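Local coordinates for uncharacterized protein YhfS (Escherichia coli, PDB 4J8L) that is of unknown function but holds pyridoxal 5'-phosphate covalently on a lysine, and may have a cysteine synthase-like activity, at residues L46-R50 against V51-V55; D211-N214 against R215-T219; S225-Q228 against G229-L233. One frame throughout, in Å; residues are numbered along the deposited sequence. Where two conformers were deposited one is given.

Interaction 1: residues L46-R50 against V51-V55; sequences LNQPR and VTQRV. With ACY (acetic acid), chain D.
The loop L46-P49 runs into the first turn of helix 50-62 in the aminotransferase-like domain, and P49, at the N-cap, lies beside T52. Proline suits this place: its ring restrains phi just before the helix, and it has no N-H to leave unpaired there. Its carbonyl starts the helical pattern, with Q53 N donating to P49 O at 3.1 Å and an N-H...O angle of 164°; R54 N to R50 O follows. The carboxylate of D39 receives the backbone N-H groups of R50 and V51, which no earlier turn could satisfy.

The P49 ring and T52 side chain point the same way, CB of P49 lying 3.4 Å from OG1 of T52. In T52, chi1 of -60° sets OG1 beside the backbone N and leaves the CG2 methyl anti to it, facing the amide of Q48, 3.6 Å from Q48 NE2. The hydroxyl is bonded to I227 O, and Q48 NE2 to E56. The side chains of L46 and Q53 cross at about a right angle, CD2 of L46 lying 3.3 Å from NE2 of Q53, and a water donates to both Q53 OE1 and R50 O. Q53 was deposited in two conformers, so its contacts with L46 and with the water hold for one of them.

On the outer side an acetate, probably from the crystallisation liquor, joins two arginines. R50, bent at chi3 (-58°), brings NE within 2.6 Å of acetate O in a nearly straight bond. R54, extended from CG to NE and also salt-bridged to E33, gives NE to OXT in a longer, less straight bond of 3.2 Å. In the crystal the pair, one turn apart, holds a small anion, whose charge probably offsets theirs.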
ATOM      1  N   LEU A  46     -28.040  10.930   0.624  1.00 16.81           N
ATOM      2  CA  LEU A  46     -26.674  10.398   0.538  1.00 19.29           C
ATOM      3  C   LEU A  46     -25.929  10.368   1.874  1.00 17.73           C
ATOM      4  O   LEU A  46     -25.071   9.509   2.077  1.00 16.91           O
ATOM      5  CB  LEU A  46     -25.832  11.197  -0.458  1.00 16.09           C
ATOM      6  CG  LEU A  46     -26.284  11.234  -1.919  1.00 19.48           C
ATOM      7  CD1 LEU A  46     -25.280  12.044  -2.751  1.00 17.41           C
ATOM      8  CD2 LEU A  46     -26.432   9.831  -2.454  1.00 23.04           C
ATOM      9  N   ASN A  47     -26.244  11.317   2.755  1.00 15.51           N
ATOM     10  CA  ASN A  47     -25.509  11.537   3.998  1.00 17.19           C
ATOM     11  C   ASN A  47     -24.017  11.710   3.741  1.00 16.56           C
ATOM     12  O   ASN A  47     -23.186  11.225   4.514  1.00 17.71           O
ATOM     13  CB  ASN A  47     -25.730  10.399   4.993  1.00 15.07           C
ATOM     14  CG  ASN A  47     -25.501  10.832   6.438  1.00 14.84           C
ATOM     15  OD1 ASN A  47     -25.937  11.907   6.855  1.00 17.64           O
ATOM     16  ND2 ASN A  47     -24.841   9.978   7.211  1.00 16.16           N
ATOM     17  N   GLN A  48     -23.690  12.383   2.641  1.00 15.15           N
ATOM     18  CA  GLN A  48     -22.309  12.691   2.275  1.00 14.86           C
ATOM     19  C   GLN A  48     -22.395  13.663   1.104  1.00 15.25           C
ATOM     20  O   GLN A  48     -23.463  13.865   0.549  1.00 14.69           O
ATOM     21  CB  GLN A  48     -21.553  11.426   1.836  1.00 16.92           C
ATOM     22  CG  GLN A  48     -22.185  10.762   0.625  1.00 15.51           C
ATOM     23  CD  GLN A  48     -21.410   9.572   0.072  1.00 15.04           C
ATOM     24  OE1 GLN A  48     -21.970   8.758  -0.670  1.00 19.89           O
ATOM     25  NE2 GLN A  48     -20.126   9.463   0.419  1.00 16.10           N
ATOM     26  N   PRO A  49     -21.274  14.277   0.730  1.00 13.69           N
ATOM     27  CA  PRO A  49     -21.306  15.166  -0.441  1.00 12.04           C
ATOM     28  C   PRO A  49     -21.625  14.439  -1.730  1.00 13.28           C
ATOM     29  O   PRO A  49     -21.256  13.270  -1.909  1.00 15.80           O
ATOM     30  CB  PRO A  49     -19.871  15.722  -0.481  1.00 14.08           C
ATOM     31  CG  PRO A  49     -19.464  15.741   0.955  1.00 16.98           C
ATOM     32  CD  PRO A  49     -20.041  14.462   1.522  1.00 14.54           C
ATOM     33  N   ARG A  50     -22.347  15.123  -2.617  1.00 17.22           N
ATOM     34  CA  ARG A  50     -22.666  14.555  -3.913  1.00 18.25           C
ATOM     35  C   ARG A  50     -21.386  14.231  -4.677  1.00 20.46           C
ATOM     36  O   ARG A  50     -21.301  13.198  -5.337  1.00 17.47           O
ATOM     37  CB  ARG A  50     -23.531  15.525  -4.725  1.00 21.08           C
ATOM     38  CG  ARG A  50     -24.905  15.817  -4.115  1.00 23.07           C
ATOM     39  CD  ARG A  50     -25.656  16.875  -4.928  1.00 28.78           C
ATOM     40  NE  ARG A  50     -24.878  18.114  -5.014  1.00 36.30           N
ATOM     41  CZ  ARG A  50     -24.914  19.096  -4.115  1.00 35.06           C
ATOM     42  NH1 ARG A  50     -25.708  19.010  -3.057  1.00 38.36           N
ATOM     43  NH2 ARG A  50     -24.168  20.177  -4.286  1.00 39.27           N
ATOM     44  N   VAL A  51     -20.387  15.112  -4.592  1.00 16.37           N
ATOM     45  CA  VAL A  51     -19.138  14.869  -5.303  1.00 15.54           C
ATOM     46  C   VAL A  51     -18.382  13.670  -4.723  1.00 15.37           C
ATOM     47  O   VAL A  51     -17.760  12.894  -5.452  1.00 14.24           O
ATOM     48  CB  VAL A  51     -18.251  16.132  -5.320  1.00 15.94           C
ATOM     49  CG1 VAL A  51     -16.844  15.790  -5.812  1.00 18.17           C
ATOM     50  CG2 VAL A  51     -18.891  17.199  -6.184  1.00 21.79           C
ATOM     51  N   THR A  52     -18.476  13.484  -3.410  1.00 12.94           N
ATOM     52  CA  THR A  52     -17.833  12.333  -2.782  1.00 13.44           C
ATOM     53  C   THR A  52     -18.445  11.022  -3.283  1.00 13.23           C
ATOM     54  O   THR A  52     -17.717  10.074  -3.590  1.00 14.33           O
ATOM     55  CB  THR A  52     -17.870  12.448  -1.251  1.00 13.50           C
ATOM     56  OG1 THR A  52     -17.182  13.652  -0.875  1.00 13.29           O
ATOM     57  CG2 THR A  52     -17.170  11.241  -0.584  1.00 14.14           C
ATOM     58  N   GLN A  53     -19.773  10.982  -3.391  0.50 14.31           N
ATOM     59  CA  GLN A  53     -20.426   9.811  -3.962  0.50 14.42           C
ATOM     60  C   GLN A  53     -19.883   9.544  -5.361  0.50 16.16           C
ATOM     61  O   GLN A  53     -19.500   8.419  -5.673  0.50 15.88           O
ATOM     62  CB  GLN A  53     -21.945   9.969  -4.024  0.50 16.79           C
ATOM     63  CG  GLN A  53     -22.621   8.735  -4.619  0.50 20.53           C
ATOM     64  CD  GLN A  53     -24.102   8.914  -4.899  0.50 24.02           C
ATOM     65  OE1 GLN A  53     -24.549   9.969  -5.356  0.50 22.10           O
ATOM     66  NE2 GLN A  53     -24.876   7.869  -4.633  0.50 31.63           N
ATOM     67  N   ARG A  54     -19.833  10.586  -6.191  1.00 16.31           N
ATOM     68  CA  ARG A  54     -19.371  10.423  -7.569  1.00 16.42           C
ATOM     69  C   ARG A  54     -17.952   9.860  -7.609  1.00 15.61           C
ATOM     70  O   ARG A  54     -17.647   8.976  -8.408  1.00 17.50           O
ATOM     71  CB  ARG A  54     -19.402  11.751  -8.327  1.00 20.33           C
ATOM     72  CG  ARG A  54     -20.771  12.267  -8.650  1.00 26.73           C
ATOM     73  CD  ARG A  54     -20.676  13.527  -9.511  1.00 34.26           C
ATOM     74  NE  ARG A  54     -21.979  14.127  -9.765  1.00 47.30           N
ATOM     75  CZ  ARG A  54     -22.685  13.936 -10.872  1.00 49.04           C
ATOM     76  NH1 ARG A  54     -22.209  13.161 -11.835  1.00 47.23           N
ATOM     77  NH2 ARG A  54     -23.862  14.525 -11.019  1.00 56.00           N
ATOM     78  N   VAL A  55     -17.080  10.395  -6.760  1.00 14.45           N
ATOM     79  CA  VAL A  55     -15.699   9.933  -6.713  1.00 14.98           C
ATOM     80  C   VAL A  55     -15.656   8.463  -6.312  1.00 14.58           C
ATOM     81  O   VAL A  55     -14.907   7.670  -6.881  1.00 17.13           O
ATOM     82  CB  VAL A  55     -14.825  10.794  -5.758  1.00 12.73           C
ATOM     83  CG1 VAL A  55     -13.472  10.117  -5.503  1.00 14.79           C
ATOM     84  CG2 VAL A  55     -14.621  12.190  -6.335  1.00 12.42           C
TER
HETATM   85  C   ACY D 403     -23.360  17.385  -7.870  1.00 51.52           C
HETATM   86  O   ACY D 403     -23.550  18.407  -7.172  1.00 46.80           O
HETATM   87  OXT ACY D 403     -22.235  16.864  -8.058  1.00 57.05           O
HETATM   88  CH3 ACY D 403     -24.548  16.744  -8.520  1.00 47.69           C
HETATM   89  O   HOH W   1     -23.529  12.160  -6.523  1.00 23.82           O

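Interaction 2: residues D211-N214 against R215-T219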
ATOM      1  N   ASP A 211     -22.454  -5.260  -0.859  1.00 22.13           N
ATOM      2  CA  ASP A 211     -22.993  -5.612   0.453  1.00 24.52           C
ATOM      3  C   ASP A 211     -22.036  -5.171   1.571  1.00 22.40           C
ATOM      4  O   ASP A 211     -22.469  -4.648   2.596  1.00 24.44           O
ATOM      5  CB  ASP A 211     -23.419  -7.089   0.557  1.00 28.36           C
ATOM      6  CG  ASP A 211     -22.284  -8.075   0.318  1.00 29.82           C
ATOM      7  OD1 ASP A 211     -21.164  -7.680  -0.048  1.00 29.78           O
ATOM      8  OD2 ASP A 211     -22.535  -9.287   0.480  1.00 33.83           O
ATOM      9  N   VAL A 212     -20.739  -5.328   1.347  1.00 20.55           N
ATOM     10  CA  VAL A 212     -19.761  -4.869   2.332  1.00 20.19           C
ATOM     11  C   VAL A 212     -19.705  -3.340   2.431  1.00 20.45           C
ATOM     12  O   VAL A 212     -19.760  -2.777   3.527  1.00 19.67           O
ATOM     13  CB  VAL A 212     -18.351  -5.396   2.023  1.00 19.66           C
ATOM     14  CG1 VAL A 212     -17.363  -4.887   3.073  1.00 20.12           C
ATOM     15  CG2 VAL A 212     -18.365  -6.910   1.968  1.00 23.05           C
ATOM     16  N   ILE A 213     -19.593  -2.672   1.286  1.00 18.89           N
ATOM     17  CA  ILE A 213     -19.531  -1.213   1.256  1.00 17.33           C
ATOM     18  C   ILE A 213     -20.781  -0.590   1.882  1.00 18.57           C
ATOM     19  O   ILE A 213     -20.683   0.393   2.618  1.00 19.16           O
ATOM     20  CB  ILE A 213     -19.350  -0.693  -0.180  1.00 18.49           C
ATOM     21  CG1 ILE A 213     -18.047  -1.238  -0.774  1.00 19.07           C
ATOM     22  CG2 ILE A 213     -19.351   0.847  -0.218  1.00 18.46           C
ATOM     23  CD1 ILE A 213     -16.810  -0.913   0.051  1.00 20.17           C
ATOM     24  N   ASN A 214     -21.948  -1.166   1.595  1.00 19.21           N
ATOM     25  CA  ASN A 214     -23.189  -0.662   2.172  1.00 21.55           C
ATOM     26  C   ASN A 214     -23.184  -0.780   3.696  1.00 22.45           C
ATOM     27  O   ASN A 214     -23.673   0.111   4.392  1.00 22.27           O
ATOM     28  CB  ASN A 214     -24.415  -1.385   1.598  1.00 21.57           C
ATOM     29  CG  ASN A 214     -24.724  -0.974   0.172  1.00 25.34           C
ATOM     30  OD1 ASN A 214     -24.330   0.100  -0.279  1.00 27.81           O
ATOM     31  ND2 ASN A 214     -25.454  -1.827  -0.540  1.00 33.17           N
ATOM     32  N   ARG A 215     -22.615  -1.865   4.216  1.00 20.72           N
ATOM     33  CA  ARG A 215     -22.526  -2.016   5.665  1.00 19.52           C
ATOM     34  C   ARG A 215     -21.611  -0.954   6.262  1.00 18.55           C
ATOM     35  O   ARG A 215     -21.857  -0.448   7.358  1.00 21.28           O
ATOM     36  CB  ARG A 215     -22.059  -3.422   6.065  1.00 21.40           C
ATOM     37  CG  ARG A 215     -23.122  -4.493   5.834  1.00 25.71           C
ATOM     38  CD  ARG A 215     -22.864  -5.755   6.650  1.00 31.45           C
ATOM     39  NE  ARG A 215     -21.699  -6.494   6.181  1.00 30.41           N
ATOM     40  CZ  ARG A 215     -21.734  -7.392   5.199  1.00 29.98           C
ATOM     41  NH1 ARG A 215     -22.874  -7.648   4.576  1.00 29.82           N
ATOM     42  NH2 ARG A 215     -20.628  -8.025   4.834  1.00 27.19           N
ATOM     43  N   ILE A 216     -20.557  -0.615   5.532  1.00 17.66           N
ATOM     44  CA  ILE A 216     -19.657   0.431   5.980  1.00 16.78           C
ATOM     45  C   ILE A 216     -20.368   1.785   5.970  1.00 17.77           C
ATOM     46  O   ILE A 216     -20.353   2.515   6.962  1.00 18.44           O
ATOM     47  CB  ILE A 216     -18.394   0.489   5.109  1.00 16.08           C
ATOM     48  CG1 ILE A 216     -17.561  -0.780   5.304  1.00 18.98           C
ATOM     49  CG2 ILE A 216     -17.576   1.742   5.422  1.00 17.83           C
ATOM     50  CD1 ILE A 216     -16.328  -0.846   4.425  1.00 21.52           C
ATOM     51  N   ARG A 217     -21.019   2.110   4.858  1.00 19.44           N
ATOM     52  CA  ARG A 217     -21.694   3.405   4.756  1.00 22.00           C
ATOM     53  C   ARG A 217     -22.754   3.598   5.846  1.00 19.46           C
ATOM     54  O   ARG A 217     -22.938   4.710   6.351  1.00 18.87           O
ATOM     55  CB  ARG A 217     -22.291   3.609   3.359  1.00 22.01           C
ATOM     56  CG  ARG A 217     -21.246   3.902   2.280  1.00 21.45           C
ATOM     57  CD  ARG A 217     -20.635   5.316   2.437  1.00 24.79           C
ATOM     58  NE  ARG A 217     -21.684   6.319   2.602  1.00 25.64           N
ATOM     59  CZ  ARG A 217     -21.522   7.495   3.200  1.00 23.03           C
ATOM     60  NH1 ARG A 217     -20.335   7.852   3.674  1.00 19.90           N
ATOM     61  NH2 ARG A 217     -22.557   8.318   3.318  1.00 24.39           N
ATOM     62  N   ALA A 218     -23.416   2.511   6.234  1.00 18.38           N
ATOM     63  CA  ALA A 218     -24.457   2.580   7.257  1.00 22.23           C
ATOM     64  C   ALA A 218     -23.929   3.014   8.627  1.00 25.50           C
ATOM     65  O   ALA A 218     -24.700   3.512   9.449  1.00 27.26           O
ATOM     66  CB  ALA A 218     -25.213   1.240   7.361  1.00 23.45           C
ATOM     67  N   THR A 219     -22.626   2.832   8.868  1.00 20.55           N
ATOM     68  CA  THR A 219     -22.022   3.203  10.150  1.00 21.36           C
ATOM     69  C   THR A 219     -21.534   4.639  10.161  1.00 18.08           C
ATOM     70  O   THR A 219     -21.184   5.171  11.213  1.00 20.23           O
ATOM     71  CB  THR A 219     -20.811   2.304  10.514  1.00 17.72           C
ATOM     72  OG1 THR A 219     -19.724   2.573   9.618  1.00 21.41           O
ATOM     73  CG2 THR A 219     -21.202   0.843  10.437  1.00 20.19           C
TER
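With CG anti to the carbonyl carbon and a bend at chi3 (-70°), the side chain of R215 folds back over the preceding turn, and one face of its guanidinium comes to lie over D211 O, 3.6 Å from NH1 of R215 and offset toward the rim. NH2 of R215 also approaches CG2 of V212, at 3.8 Å. A long, flexible arginine suits this place: its aliphatic part covers the turn while NH2 reaches A85 O. The carboxylate of D211 stays further off: OD2 of D211 is 4.4 Å from NH1 of R215, beyond a salt bridge, while OD1 makes a weak bond to V212 N.

All this decorates helix 210-219, whose backbone carbonyls of D211 to N214 accept from R215 to A218; the bond from R217 N to I213 O is the shortest, at 2.8 Å. The buried side is aliphatic: CD1 of I216 is 4.4 Å from both CG1 of V212 and CD1 of I213. V212 packs on helix 74-86, I213 on strands 67-72 and 203-208, I216 on helix 74-86 and strand 203-208. R217 rests its CG on I213 O, then bends at chi2 and chi3, its length letting NH1 reach Q226 OE1.

Interaction 3: residues S225-Q228 against G229-L233; sequences SQIQ and GAQAL
I227 sets its CG2 methyl against the aliphatic start of Q231, 3.7 Å from Q231 CB, the two side chains crossing at about a right angle. Q228, next in the chain after I227, is the N-cap of helix 229-261, and Q231 is the third residue of its first turn. The side chain of Q231 turns back to take the N-H of the N-cap residue, as in one half of a capping box.

The torsions explain the fit. Q231 has CG anti to its carbonyl carbon and an extended chain (chi2 177°), which carries the amide back to the loop. Q228 N donates to Q231 OE1 at 2.9 Å with an N-H...O angle of 161°, and the donor sits in the carbonyl plane on a lone pair. Glutamine suits this place because its chain is long enough to return while its oxygen is a neutral acceptor. A water lies 2.7 Å from the same OE1 of Q231 and also near Q226 O, though its proton assignment is doubtful because other atoms compete for it.

Q228 itself is bent at chi2, and its amide plane is almost parallel to that of Q231, only 4° away. Its CB lies 3.7 Å from Q231 OE1, but its polar end serves another purpose, OE1 accepting from G41 N. G229 follows with no side chain, and its backbone is bonded to that of D39. A small residue also fits at A232, whose methyl meets T52 and V55 of helix 50-62 and L70 of strand 67-72. A232 N donates to Q228 O at 2.9 Å, the first i to i+4 bond of the helix, with CB of A232 3.7 Å from that same oxygen.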
ATOM      1  N   SER A 225     -17.592  11.913  10.048  0.50 15.93           N
ATOM      2  CA  SER A 225     -17.327  10.628   9.411  0.50 15.78           C
ATOM      3  C   SER A 225     -17.077  10.782   7.915  0.50 15.38           C
ATOM      4  O   SER A 225     -16.402   9.956   7.303  0.50 15.79           O
ATOM      5  CB  SER A 225     -18.508   9.666   9.619  0.50 17.30           C
ATOM      6  OG  SER A 225     -18.623   9.232  10.964  0.50 18.80           O
ATOM      7  N   GLN A 226     -17.634  11.840   7.334  1.00 14.85           N
ATOM      8  CA  GLN A 226     -17.640  12.018   5.884  1.00 13.85           C
ATOM      9  C   GLN A 226     -16.335  12.570   5.340  1.00 14.86           C
ATOM     10  O   GLN A 226     -15.616  13.302   6.014  1.00 16.50           O
ATOM     11  CB  GLN A 226     -18.769  12.954   5.434  1.00 14.24           C
ATOM     12  CG  GLN A 226     -20.134  12.620   6.019  1.00 15.53           C
ATOM     13  CD  GLN A 226     -20.499  11.147   5.908  1.00 16.81           C
ATOM     14  OE1 GLN A 226     -20.224  10.495   4.896  1.00 16.66           O
ATOM     15  NE2 GLN A 226     -21.121  10.615   6.957  1.00 17.29           N
ATOM     16  N   ILE A 227     -16.059  12.226   4.092  1.00 13.33           N
ATOM     17  CA  ILE A 227     -14.963  12.833   3.354  1.00 14.05           C
ATOM     18  C   ILE A 227     -15.567  13.952   2.498  1.00 17.16           C
ATOM     19  O   ILE A 227     -16.521  13.729   1.741  1.00 15.25           O
ATOM     20  CB  ILE A 227     -14.244  11.771   2.503  1.00 13.48           C
ATOM     21  CG1 ILE A 227     -13.661  10.674   3.407  1.00 12.89           C
ATOM     22  CG2 ILE A 227     -13.144  12.396   1.648  1.00 15.24           C
ATOM     23  CD1 ILE A 227     -12.843  11.209   4.608  1.00 14.33           C
ATOM     24  N   GLN A 228     -15.047  15.172   2.633  1.00 13.60           N
ATOM     25  CA  GLN A 228     -15.668  16.297   1.924  1.00 11.30           C
ATOM     26  C   GLN A 228     -15.346  16.271   0.426  1.00 12.79           C
ATOM     27  O   GLN A 228     -14.377  15.629   0.012  1.00 14.99           O
ATOM     28  CB  GLN A 228     -15.250  17.631   2.546  1.00 14.52           C
ATOM     29  CG  GLN A 228     -15.626  17.755   4.027  1.00 10.71           C
ATOM     30  CD  GLN A 228     -17.130  17.598   4.278  1.00 10.49           C
ATOM     31  OE1 GLN A 228     -17.947  17.899   3.424  1.00 14.67           O
ATOM     32  NE2 GLN A 228     -17.483  17.125   5.469  1.00 14.16           N
ATOM     33  N   GLY A 229     -16.175  16.947  -0.372  1.00 14.65           N
ATOM     34  CA  GLY A 229     -16.039  16.928  -1.818  1.00 15.79           C
ATOM     35  C   GLY A 229     -14.637  17.291  -2.286  1.00 16.89           C
ATOM     36  O   GLY A 229     -14.078  16.623  -3.157  1.00 16.40           O
ATOM     37  N   ALA A 230     -14.055  18.329  -1.694  1.00 16.16           N
ATOM     38  CA  ALA A 230     -12.725  18.781  -2.108  1.00 17.29           C
ATOM     39  C   ALA A 230     -11.664  17.713  -1.825  1.00 16.75           C
ATOM     40  O   ALA A 230     -10.744  17.503  -2.621  1.00 18.69           O
ATOM     41  CB  ALA A 230     -12.361  20.092  -1.426  1.00 20.42           C
ATOM     42  N   GLN A 231     -11.789  17.050  -0.680  1.00 15.61           N
ATOM     43  CA  GLN A 231     -10.883  15.954  -0.349  1.00 14.37           C
ATOM     44  C   GLN A 231     -11.034  14.812  -1.344  1.00 14.39           C
ATOM     45  O   GLN A 231     -10.052  14.218  -1.787  1.00 12.54           O
ATOM     46  CB  GLN A 231     -11.162  15.428   1.052  1.00 16.32           C
ATOM     47  CG  GLN A 231     -10.827  16.378   2.176  1.00 18.07           C
ATOM     48  CD  GLN A 231     -11.216  15.782   3.510  1.00 18.02           C
ATOM     49  OE1 GLN A 231     -12.400  15.545   3.772  1.00 17.80           O
ATOM     50  NE2 GLN A 231     -10.223  15.506   4.345  1.00 17.66           N
ATOM     51  N   ALA A 232     -12.280  14.505  -1.692  1.00 14.35           N
ATOM     52  CA  ALA A 232     -12.544  13.427  -2.630  1.00 15.42           C
ATOM     53  C   ALA A 232     -11.914  13.730  -3.991  1.00 14.62           C
ATOM     54  O   ALA A 232     -11.327  12.847  -4.616  1.00 15.06           O
ATOM     55  CB  ALA A 232     -14.048  13.199  -2.777  1.00 14.14           C
ATOM     56  N   LEU A 233     -12.053  14.971  -4.457  1.00 13.41           N
ATOM     57  CA  LEU A 233     -11.413  15.373  -5.707  1.00 15.50           C
ATOM     58  C   LEU A 233      -9.890  15.283  -5.611  1.00 16.78           C
ATOM     59  O   LEU A 233      -9.227  14.919  -6.582  1.00 17.93           O
ATOM     60  CB  LEU A 233     -11.835  16.785  -6.088  1.00 15.32           C
ATOM     61  CG  LEU A 233     -13.306  16.842  -6.501  1.00 20.31           C
ATOM     62  CD1 LEU A 233     -13.740  18.285  -6.594  1.00 19.40           C
ATOM     63  CD2 LEU A 233     -13.470  16.137  -7.840  1.00 20.47           C
TER
HETATM   64  O   HOH W   2     -13.501  15.010   6.156  1.00 21.46           O

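In the fold
The three contacts lie in series in the chain and meet at the edge of the large, aminotransferase-like domain. Interactions 1 and 3 are closest, their centres about 8 Å apart: D39 serves the first turns of both helices, and T52 OG1 to I227 O, at 2.7 Å, joins them directly. Interaction 2 sits about 14 Å from interaction 1 and 17 Å from interaction 3, centre to centre, yet R217 touches both loops, through NH1 to Q226 OE1 (2.9 Å) and a weak hydrogen bond from NH2 to N47 O (3.2 Å). None of the segments includes K196, which carries the pyridoxal phosphate; they tie together two helix starts and helix 210-219.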